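Local structure of protein LigF (Sphingobium sp. SYK-6, 4XT0) at residues Glu108-Cys113 with Gly172-Arg177; Phe121-Ile126 with Leu150-Ala155. The protein cleaves beta-aryl ether bonds of lignin as a glutathione-dependent beta-etherase of the glutathione S-transferase superfamily. All coordinates share one frame; numbering follows the deposited sequence.

Interaction 1 of 2, residues Glu108-Cys113 with Gly172-Arg177; sequences EYFCWC and GVSVAR
Ser174 pushes its short side chain between Tyr109 and Phe110, two consecutive aromatic residues on the facing helix. Helices 93-121 and 161-182 belong to the all-helical C-terminal domain of the glutathione S-transferase fold, and the contact illustrates how a small polar residue fits between two rings of a neighbouring helix. Over 108-113 and 172-177 their axes approach to 9.7 Å and make an angle of 126°, and the CA atoms of Phe110 and Ser174 lie 5.9 Å apart.

The two ends of the serine meet different rings. Its OG lies at the edge of the Tyr109 ring, in the ring plane, facing the CD2-CE2 bond, with 3.3 Å to Tyr109 CE2. Ser174 CB instead meets the Phe110 ring near Phe110 CD1, 3.4 Å away. Farther out, the phenol crosses Val173 at about a right angle, Tyr109 OH standing 3.5 Å from Val173 CB. Both aromatic rings swing opposite their own backbone nitrogens (chi1 -166° for Tyr109, -175° for Phe110), which carries them across the gap between the helices.

In the next shell, Trp105, one turn earlier, meets both rings with its plane only modestly inclined to each and also touches Ser174, while Phe110 continues into an apolar cluster with Leu178, Ile203 and Leu207. Tyr109 OH is hydrogen-bonded to Glu147 of the second subunit, so one tyrosine serves both the domain interior and the dimer interface. A wider pi-type turn at 108-110 interrupts the regular winding here, and the bond from Cys113 N to Tyr109 O is weak. The buried Ser174 hydroxyl is satisfied within its own helix by a hydrogen bond to Lys170 O, while Cys113 SG lies 3.8 Å from Ser174 OG.

Interaction 2 of 2, residues Phe121-Ile126 with Leu150-Ala155; sequences FGIKAI and LKWRRA. With GSH (glutathione), chain B.
Trp152 turns the six-membered end of its indole toward Ile123 and Ile126 and its pyrrole nitrogen toward glutathione, so a single side chain joins the packing of the helical domain to the ligand pocket. Ile123 meets the ring at about a right angle to the run of the tryptophan side chain: its terminal CD1 sits 3.7 Å from Trp152 CZ3. The isoleucine reaches that far because CG1 lies between backbone N and carbonyl carbon (chi1 58°) and the chain beyond it is fully extended. Ile126 comes in on a slant through its CG2 branch, 4.0 Å from Trp152 CH2.

One turn along helix 146-157, Ala155 receives the flank of Ile123, with Ile123 CG1 4.4 Å from Ala155 CB. Lys124 starts out pointing away from this helix but bends back, bringing its CE to 3.3 Å from Ala155 O; its ammonium group is hydrogen-bonded to Gln128.

Trp119 packs edge-to-face with the indole and Phe41 also meets it, and both probably help limit its rotation. The NE1-H then points, nearly in the ring plane, at the glycyl carboxylate of glutathione: Trp152 NE1 to GSH O31 is 3.1 Å, with an angle of 151° at the hydrogen. Gln43, Gln56, Val57, Glu69 and Ser70 bind the same ligand from the thioredoxin-like domain. A neutral donor thus meets a carboxylate that is probably anionic, and the largely apolar packing around the indole, including both isoleucines at its six-membered end, probably helps hold the N-H in that direction.

Interaction 2 is nested within the chain loop that interaction 1 closes: helix 93-121 leads into helix 124-128, and helix 146-157 into helix 161-182. The centres of the two contacts lie 21 Å apart and their nearest atoms about 6 Å apart, without touching. Interaction 2 reaches glutathione directly through Trp152, whereas in interaction 1 the side chain of Tyr109 stays about 10 Å from a bound glutathione. A link across the dimer does exist, since Tyr109 is bonded to Glu147 of the second subunit, which sits on that subunit's helix 146-157, the helix that in each chain carries Trp152. Core packing, dimer interface and ligand pocket therefore share the same few helices.

Interaction 1 of 2, residues Glu108-Cys113 with Gly172-Arg177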
loop_
_atom_site.group_PDB
_atom_site.type_symbol
_atom_site.label_atom_id
_atom_site.label_comp_id
_atom_site.label_asym_id
_atom_site.label_seq_id
_atom_site.Cartn_x
_atom_site.Cartn_y
_atom_site.Cartn_z
ATOM N N GLU A 108 3.646 1.751 -1.135
ATOM C CA GLU A 108 2.997 2.172 -2.376
ATOM C C GLU A 108 3.864 3.057 -3.259
ATOM O O GLU A 108 3.497 3.330 -4.395
ATOM C CB GLU A 108 1.691 2.909 -2.054
ATOM C CG GLU A 108 0.702 2.024 -1.283
ATOM C CD GLU A 108 -0.408 2.799 -0.591
ATOM O OE1 GLU A 108 -0.726 3.911 -1.062
ATOM O OE2 GLU A 108 -0.970 2.278 0.414
ATOM N N TYR A 109 4.988 3.537 -2.738
ATOM C CA TYR A 109 5.809 4.482 -3.513
ATOM C C TYR A 109 7.314 4.286 -3.306
ATOM O O TYR A 109 8.040 3.978 -4.246
ATOM C CB TYR A 109 5.398 5.918 -3.148
ATOM C CG TYR A 109 5.913 7.001 -4.081
ATOM C CD1 TYR A 109 5.149 7.437 -5.160
ATOM C CD2 TYR A 109 7.153 7.604 -3.871
ATOM C CE1 TYR A 109 5.620 8.450 -6.027
ATOM C CE2 TYR A 109 7.622 8.614 -4.715
ATOM C CZ TYR A 109 6.852 9.031 -5.787
ATOM O OH TYR A 109 7.314 10.026 -6.620
ATOM N N PHE A 110 7.770 4.459 -2.065
ATOM C CA PHE A 110 9.202 4.562 -1.766
ATOM C C PHE A 110 9.950 3.251 -2.022
ATOM O O PHE A 110 11.022 3.253 -2.635
ATOM C CB PHE A 110 9.395 5.023 -0.304
ATOM C CG PHE A 110 10.841 5.276 0.096
ATOM C CD1 PHE A 110 11.806 5.599 -0.846
ATOM C CD2 PHE A 110 11.223 5.181 1.432
ATOM C CE1 PHE A 110 13.117 5.813 -0.470
ATOM C CE2 PHE A 110 12.540 5.403 1.822
ATOM C CZ PHE A 110 13.493 5.717 0.868
ATOM N N CYS A 111 9.407 2.134 -1.548
ATOM C CA CYS A 111 10.090 0.861 -1.734
ATOM C C CYS A 111 10.278 0.553 -3.217
ATOM O O CYS A 111 11.340 0.107 -3.628
ATOM C CB CYS A 111 9.329 -0.291 -1.072
ATOM S SG CYS A 111 10.087 -1.913 -1.404
ATOM N N TRP A 112 9.258 0.816 -4.024
ATOM C CA TRP A 112 9.288 0.354 -5.406
ATOM C C TRP A 112 10.250 1.108 -6.328
ATOM O O TRP A 112 10.853 0.498 -7.225
ATOM C CB TRP A 112 7.863 0.370 -5.982
ATOM C CG TRP A 112 6.922 -0.502 -5.196
ATOM C CD1 TRP A 112 5.649 -0.190 -4.815
ATOM C CD2 TRP A 112 7.190 -1.816 -4.660
ATOM N NE1 TRP A 112 5.102 -1.228 -4.099
ATOM C CE2 TRP A 112 6.027 -2.234 -3.986
ATOM C CE3 TRP A 112 8.296 -2.679 -4.696
ATOM C CZ2 TRP A 112 5.936 -3.475 -3.348
ATOM C CZ3 TRP A 112 8.206 -3.909 -4.057
ATOM C CH2 TRP A 112 7.033 -4.295 -3.396
ATOM N N CYS A 113 10.432 2.407 -6.131
ATOM C CA CYS A 113 11.378 3.097 -7.009
ATOM C C CYS A 113 12.817 2.697 -6.664
ATOM O O CYS A 113 13.636 2.470 -7.560
ATOM C CB CYS A 113 11.188 4.620 -6.958
ATOM S SG CYS A 113 11.228 5.402 -5.333
ATOM N N GLY A 172 14.173 10.655 -5.901
ATOM C CA GLY A 172 14.400 12.036 -5.527
ATOM C C GLY A 172 13.211 12.607 -4.779
ATOM O O GLY A 172 13.379 13.217 -3.727
ATOM N N VAL A 173 12.009 12.403 -5.313
ATOM C CA VAL A 173 10.788 12.827 -4.627
ATOM C C VAL A 173 10.726 12.227 -3.233
ATOM O O VAL A 173 10.406 12.929 -2.269
ATOM C CB VAL A 173 9.508 12.428 -5.401
ATOM C CG1 VAL A 173 8.275 12.637 -4.533
ATOM C CG2 VAL A 173 9.391 13.227 -6.676
ATOM N N SER A 174 11.061 10.939 -3.127
ATOM C CA SER A 174 10.947 10.218 -1.857
ATOM C C SER A 174 11.884 10.776 -0.801
ATOM O O SER A 174 11.512 10.949 0.360
ATOM C CB SER A 174 11.237 8.724 -2.047
ATOM O OG SER A 174 10.271 8.102 -2.873
ATOM N N VAL A 175 13.114 11.037 -1.214
ATOM C CA VAL A 175 14.140 11.558 -0.323
ATOM C C VAL A 175 13.837 13.000 0.121
ATOM O O VAL A 175 14.064 13.356 1.282
ATOM C CB VAL A 175 15.526 11.470 -1.015
ATOM C CG1 VAL A 175 16.499 12.474 -0.440
ATOM C CG2 VAL A 175 16.055 10.046 -0.910
ATOM N N ALA A 176 13.327 13.824 -0.797
ATOM C CA ALA A 176 12.894 15.176 -0.451
ATOM C C ALA A 176 11.760 15.141 0.584
ATOM O O ALA A 176 11.723 15.956 1.503
ATOM C CB ALA A 176 12.448 15.948 -1.705
ATOM N N ARG A 177 10.841 14.192 0.446
ATOM C CA ARG A 177 9.717 14.118 1.378
ATOM C C ARG A 177 10.188 13.771 2.796
ATOM O O ARG A 177 9.696 14.320 3.783
ATOM C CB ARG A 177 8.691 13.090 0.904
ATOM C CG ARG A 177 7.521 12.927 1.861
ATOM C CD ARG A 177 6.764 14.246 2.013
ATOM N NE ARG A 177 5.726 14.137 3.031
ATOM C CZ ARG A 177 5.906 14.427 4.313
ATOM N NH1 ARG A 177 7.089 14.862 4.737
ATOM N NH2 ARG A 177 4.903 14.286 5.170
#

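Interaction 2 of 2, residues Phe121-Ile126 with Leu150-Ala155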
loop_
_atom_site.group_PDB
_atom_site.type_symbol
_atom_site.label_atom_id
_atom_site.label_comp_id
_atom_site.label_asym_id
_atom_site.label_seq_id
_atom_site.Cartn_x
_atom_site.Cartn_y
_atom_site.Cartn_z
ATOM N N PHE A 121 20.411 -3.126 -11.346
ATOM C CA PHE A 121 21.861 -3.095 -11.159
ATOM C C PHE A 121 22.372 -4.007 -10.036
ATOM O O PHE A 121 23.543 -4.394 -10.036
ATOM C CB PHE A 121 22.312 -1.661 -10.876
ATOM C CG PHE A 121 21.844 -0.659 -11.890
ATOM C CD1 PHE A 121 21.931 -0.925 -13.244
ATOM C CD2 PHE A 121 21.310 0.554 -11.485
ATOM C CE1 PHE A 121 21.501 0.006 -14.177
ATOM C CE2 PHE A 121 20.875 1.484 -12.408
ATOM C CZ PHE A 121 20.967 1.210 -13.754
ATOM N N GLY A 122 21.502 -4.347 -9.087
ATOM C CA GLY A 122 21.931 -4.957 -7.838
ATOM C C GLY A 122 22.138 -6.465 -7.746
ATOM O O GLY A 122 23.030 -6.909 -7.021
ATOM N N ILE A 123 21.327 -7.259 -8.443
ATOM C CA ILE A 123 21.428 -8.720 -8.329
ATOM C C ILE A 123 21.863 -9.368 -9.645
ATOM O O ILE A 123 21.444 -10.479 -9.985
ATOM C CB ILE A 123 20.091 -9.354 -7.858
ATOM C CG1 ILE A 123 18.942 -9.004 -8.804
ATOM C CG2 ILE A 123 19.746 -8.903 -6.439
ATOM C CD1 ILE A 123 17.611 -9.573 -8.357
ATOM N N LYS A 124 22.739 -8.671 -10.361
ATOM C CA LYS A 124 23.203 -9.102 -11.671
ATOM C C LYS A 124 23.814 -10.501 -11.648
ATOM O O LYS A 124 23.660 -11.263 -12.606
ATOM C CB LYS A 124 24.222 -8.098 -12.218
ATOM C CG LYS A 124 24.002 -7.726 -13.671
ATOM C CD LYS A 124 22.621 -7.126 -13.870
ATOM C CE LYS A 124 22.416 -6.698 -15.309
ATOM N NZ LYS A 124 22.700 -7.812 -16.244
ATOM N N ALA A 125 24.496 -10.837 -10.552
ATOM C CA ALA A 125 25.207 -12.117 -10.439
ATOM C C ALA A 125 24.250 -13.286 -10.250
ATOM O O ALA A 125 24.378 -14.320 -10.916
ATOM C CB ALA A 125 26.202 -12.077 -9.296
ATOM N N ILE A 126 23.304 -13.124 -9.328
ATOM C CA ILE A 126 22.244 -14.106 -9.157
ATOM C C ILE A 126 21.456 -14.205 -10.457
ATOM O O ILE A 126 21.225 -15.299 -10.973
ATOM C CB ILE A 126 21.294 -13.742 -7.996
ATOM C CG1 ILE A 126 22.074 -13.535 -6.694
ATOM C CG2 ILE A 126 20.234 -14.818 -7.813
ATOM C CD1 ILE A 126 21.207 -12.988 -5.546
ATOM N N LEU A 150 8.715 -11.009 -14.753
ATOM C CA LEU A 150 9.186 -9.956 -15.638
ATOM C C LEU A 150 10.380 -9.212 -15.029
ATOM O O LEU A 150 11.339 -8.860 -15.733
ATOM C CB LEU A 150 8.043 -8.984 -15.948
ATOM C CG LEU A 150 8.305 -7.972 -17.061
ATOM C CD1 LEU A 150 8.960 -8.659 -18.256
ATOM C CD2 LEU A 150 7.014 -7.290 -17.467
ATOM N N LYS A 151 10.322 -8.984 -13.720
ATOM C CA LYS A 151 11.427 -8.337 -13.013
ATOM C C LYS A 151 12.725 -9.147 -13.114
ATOM O O LYS A 151 13.791 -8.582 -13.358
ATOM C CB LYS A 151 11.069 -8.109 -11.545
ATOM C CG LYS A 151 10.923 -6.644 -11.175
ATOM C CD LYS A 151 10.389 -6.497 -9.768
ATOM C CE LYS A 151 8.884 -6.711 -9.715
ATOM N NZ LYS A 151 8.114 -5.503 -10.135
ATOM N N TRP A 152 12.629 -10.464 -12.932
ATOM C CA TRP A 152 13.790 -11.344 -13.057
ATOM C C TRP A 152 14.369 -11.288 -14.475
ATOM O O TRP A 152 15.589 -11.221 -14.649
ATOM C CB TRP A 152 13.432 -12.794 -12.678
ATOM C CG TRP A 152 13.524 -13.069 -11.200
ATOM C CD1 TRP A 152 12.484 -13.307 -10.337
ATOM C CD2 TRP A 152 14.718 -13.095 -10.406
ATOM N NE1 TRP A 152 12.961 -13.487 -9.058
ATOM C CE2 TRP A 152 14.328 -13.360 -9.072
ATOM C CE3 TRP A 152 16.077 -12.916 -10.689
ATOM C CZ2 TRP A 152 15.253 -13.456 -8.029
ATOM C CZ3 TRP A 152 16.996 -13.012 -9.649
ATOM C CH2 TRP A 152 16.578 -13.281 -8.337
ATOM N N ARG A 153 13.490 -11.303 -15.478
ATOM C CA ARG A 153 13.907 -11.235 -16.880
ATOM C C ARG A 153 14.644 -9.935 -17.183
ATOM O O ARG A 153 15.653 -9.930 -17.886
ATOM C CB ARG A 153 12.695 -11.377 -17.809
ATOM C CG ARG A 153 12.078 -12.760 -17.791
ATOM C CD ARG A 153 11.027 -12.924 -18.872
ATOM N NE ARG A 153 10.566 -14.309 -18.967
ATOM C CZ ARG A 153 9.608 -14.828 -18.207
ATOM N NH1 ARG A 153 9.011 -14.071 -17.297
ATOM N NH2 ARG A 153 9.247 -16.100 -18.355
ATOM N N ARG A 154 14.127 -8.841 -16.636
ATOM C CA ARG A 154 14.715 -7.522 -16.827
ATOM C C ARG A 154 15.991 -7.340 -15.994
ATOM O O ARG A 154 16.877 -6.568 -16.370
ATOM C CB ARG A 154 13.683 -6.442 -16.490
ATOM C CG ARG A 154 12.514 -6.399 -17.471
ATOM C CD ARG A 154 11.443 -5.386 -17.047
ATOM N NE ARG A 154 10.581 -5.024 -18.173
ATOM C CZ ARG A 154 9.413 -4.398 -18.064
ATOM N NH1 ARG A 154 8.941 -4.063 -16.870
ATOM N NH2 ARG A 154 8.707 -4.119 -19.152
ATOM N N ALA A 155 16.087 -8.057 -14.875
ATOM C CA ALA A 155 17.315 -8.072 -14.070
ATOM C C ALA A 155 18.483 -8.712 -14.824
ATOM O O ALA A 155 19.628 -8.263 -14.721
ATOM C CB ALA A 155 17.080 -8.806 -12.756
HETATM N N1 GSH B . 4.568 -6.886 -0.453
HETATM C CA1 GSH B . 5.578 -7.840 0.029
HETATM C C1 GSH B . 6.066 -7.503 1.434
HETATM O O11 GSH B . 6.368 -8.393 2.204
HETATM O O12 GSH B . 6.190 -6.229 1.840
HETATM C CB1 GSH B . 6.770 -7.812 -0.950
HETATM C CG1 GSH B . 7.744 -8.916 -0.550
HETATM C CD1 GSH B . 8.986 -8.848 -1.417
HETATM O OE1 GSH B . 9.015 -8.118 -2.388
HETATM N N2 GSH B . 10.055 -9.604 -1.096
HETATM C CA2 GSH B . 11.276 -9.567 -1.917
HETATM C C2 GSH B . 11.522 -10.942 -2.501
HETATM O O2 GSH B . 11.069 -11.921 -1.935
HETATM C CB2 GSH B . 12.476 -9.218 -1.027
HETATM S SG2 GSH B . 12.443 -7.483 -0.471
HETATM N N3 GSH B . 12.255 -11.100 -3.641
HETATM C CA3 GSH B . 12.498 -12.460 -4.152
HETATM C C3 GSH B . 11.743 -12.787 -5.423
HETATM O O31 GSH B . 12.117 -13.720 -6.100
HETATM O O32 GSH B . 10.666 -12.070 -5.806
#